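Local coordinates for DltD domain-containing protein (Beauveria bassiana, PDB 7D78), which is a fungal thioesterase of the polyketide transferase family that probably releases polyketide chains by cyclising them into medium-ring lactones, at residues Arg43-Asp48 with Leu67-Ala72. Numbering follows the deposited sequence.
Sequences RFYAVD and LLPDIA
Tyr45 and Ala72 meet in a helix-on-sheet packing contact of the alpha/beta hydrolase fold, where the end of strand 39-45 lies beside the first turn of helix 68-77. Strand 81-86 bonds to strand 39-45 through the backbone, and Ala72 also packs on Thr82 and Ile84 of that neighbour. The short strand and helix segments run in nearly the same direction, 22° apart, with their axes 10.2 Å from each other. No hydrogen bond joins them; the contact is a CH-pi interaction and van der Waals packing. Ala72 CB sits over one face of the Tyr45 ring, 3.9 Å from its centroid and displaced toward the CD1-CE1 side. With CG anti to its carbonyl carbon (chi1 -66°), Tyr45 reaches back along the helix toward its N-terminal end, and its OH comes to 3.6 Å from Pro69 CB. Phe27 also meets this ring. Arg43, two residues earlier on the same side of the strand, stretches its chain out from CG to NE and brings NH1 within 3.6 Å of Pro69 CG. The same nitrogen, Arg43 NH1, donates to Tyr45 OH at 3.0 Å, with the hydroxyl oxygen close to the guanidinium plane and an N-H...O angle of 154°.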
loop_
_atom_site.group_PDB
_atom_site.type_symbol
_atom_site.label_atom_id
_atom_site.label_comp_id
_atom_site.label_asym_id
_atom_site.label_seq_id
_atom_site.Cartn_x
_atom_site.Cartn_y
_atom_site.Cartn_z
ATOM N N ARG A 43 26.350 -2.170 3.274
ATOM C CA ARG A 43 27.577 -2.426 4.025
ATOM C C ARG A 43 27.251 -3.318 5.212
ATOM O O ARG A 43 26.347 -3.003 5.987
ATOM C CB ARG A 43 28.201 -1.138 4.555
ATOM C CG ARG A 43 28.522 -0.074 3.530
ATOM C CD ARG A 43 29.111 1.111 4.264
ATOM N NE ARG A 43 29.742 2.071 3.364
ATOM C CZ ARG A 43 30.508 3.074 3.773
ATOM N NH1 ARG A 43 30.749 3.241 5.069
ATOM N NH2 ARG A 43 31.037 3.902 2.885
ATOM N N PHE A 44 27.989 -4.414 5.355
ATOM C CA PHE A 44 27.830 -5.326 6.481
ATOM C C PHE A 44 29.061 -5.219 7.368
ATOM O O PHE A 44 30.177 -5.507 6.922
ATOM C CB PHE A 44 27.631 -6.762 6.006
ATOM C CG PHE A 44 27.357 -7.731 7.116
ATOM C CD1 PHE A 44 26.163 -7.673 7.820
ATOM C CD2 PHE A 44 28.295 -8.691 7.465
ATOM C CE1 PHE A 44 25.894 -8.562 8.843
ATOM C CE2 PHE A 44 28.040 -9.591 8.489
ATOM C CZ PHE A 44 26.836 -9.527 9.184
ATOM N N TYR A 45 28.854 -4.776 8.598
ATOM C CA TYR A 45 29.907 -4.638 9.602
ATOM C C TYR A 45 29.837 -5.873 10.500
ATOM O O TYR A 45 28.996 -5.946 11.397
ATOM C CB TYR A 45 29.712 -3.350 10.396
ATOM C CG TYR A 45 29.890 -2.056 9.611
ATOM C CD1 TYR A 45 28.906 -1.606 8.728
ATOM C CD2 TYR A 45 31.028 -1.267 9.780
ATOM C CE1 TYR A 45 29.055 -0.405 8.024
ATOM C CE2 TYR A 45 31.191 -0.067 9.080
ATOM C CZ TYR A 45 30.199 0.357 8.205
ATOM O OH TYR A 45 30.353 1.539 7.512
ATOM N N ALA A 46 30.708 -6.852 10.245
ATOM C CA ALA A 46 30.655 -8.148 10.912
ATOM C C ALA A 46 31.352 -8.099 12.269
ATOM O O ALA A 46 32.232 -7.273 12.512
ATOM C CB ALA A 46 31.313 -9.226 10.050
ATOM N N VAL A 47 30.952 -9.002 13.158
ATOM C CA VAL A 47 31.668 -9.214 14.407
ATOM C C VAL A 47 32.263 -10.612 14.375
ATOM O O VAL A 47 31.838 -11.481 13.607
ATOM C CB VAL A 47 30.777 -9.027 15.653
ATOM C CG1 VAL A 47 30.170 -7.629 15.658
ATOM C CG2 VAL A 47 29.699 -10.107 15.707
ATOM N N ASP A 48 33.284 -10.817 15.205
ATOM C CA ASP A 48 33.903 -12.130 15.303
ATOM C C ASP A 48 32.948 -13.099 15.984
ATOM O O ASP A 48 32.144 -12.715 16.835
ATOM C CB ASP A 48 35.217 -12.056 16.085
ATOM C CG ASP A 48 36.233 -11.131 15.439
ATOM O OD1 ASP A 48 36.453 -11.241 14.211
ATOM O OD2 ASP A 48 36.813 -10.291 16.164
ATOM N N LEU A 67 25.605 9.587 7.445
ATOM C CA LEU A 67 25.482 9.559 8.910
ATOM C C LEU A 67 25.580 8.167 9.522
ATOM O O LEU A 67 26.281 7.977 10.524
ATOM C CB LEU A 67 24.174 10.223 9.365
ATOM C CG LEU A 67 23.898 11.627 8.789
ATOM C CD1 LEU A 67 22.413 11.860 8.522
ATOM C CD2 LEU A 67 24.475 12.748 9.669
ATOM N N LEU A 68 24.901 7.186 8.930
ATOM C CA LEU A 68 24.805 5.871 9.556
ATOM C C LEU A 68 26.129 5.123 9.721
ATOM O O LEU A 68 26.223 4.336 10.679
ATOM C CB LEU A 68 23.801 5.011 8.772
ATOM C CG LEU A 68 22.427 5.671 8.602
ATOM C CD1 LEU A 68 21.393 4.670 8.072
ATOM C CD2 LEU A 68 21.947 6.294 9.909
ATOM N N PRO A 69 27.148 5.269 8.860
ATOM C CA PRO A 69 28.380 4.501 9.104
ATOM C C PRO A 69 28.973 4.744 10.479
ATOM O O PRO A 69 29.469 3.798 11.105
ATOM C CB PRO A 69 29.308 4.974 7.982
ATOM C CG PRO A 69 28.363 5.284 6.862
ATOM C CD PRO A 69 27.186 5.925 7.537
ATOM N N ASP A 70 28.912 5.981 10.975
ATOM C CA ASP A 70 29.416 6.263 12.315
ATOM C C ASP A 70 28.681 5.443 13.368
ATOM O O ASP A 70 29.305 4.904 14.291
ATOM C CB ASP A 70 29.289 7.753 12.618
ATOM C CG ASP A 70 30.210 8.597 11.767
ATOM O OD1 ASP A 70 31.270 8.083 11.346
ATOM O OD2 ASP A 70 29.873 9.772 11.523
ATOM N N ILE A 71 27.354 5.340 13.249
ATOM C CA ILE A 71 26.567 4.548 14.192
ATOM C C ILE A 71 26.900 3.065 14.055
ATOM O O ILE A 71 27.030 2.349 15.059
ATOM C CB ILE A 71 25.062 4.811 13.979
ATOM C CG1 ILE A 71 24.771 6.312 13.922
ATOM C CG2 ILE A 71 24.216 4.139 15.061
ATOM C CD1 ILE A 71 24.653 6.959 15.276
ATOM N N ALA A 72 27.051 2.580 12.814
ATOM C CA ALA A 72 27.325 1.161 12.591
ATOM C C ALA A 72 28.670 0.742 13.175
ATOM O O ALA A 72 28.808 -0.374 13.698
ATOM C CB ALA A 72 27.290 0.846 11.099
#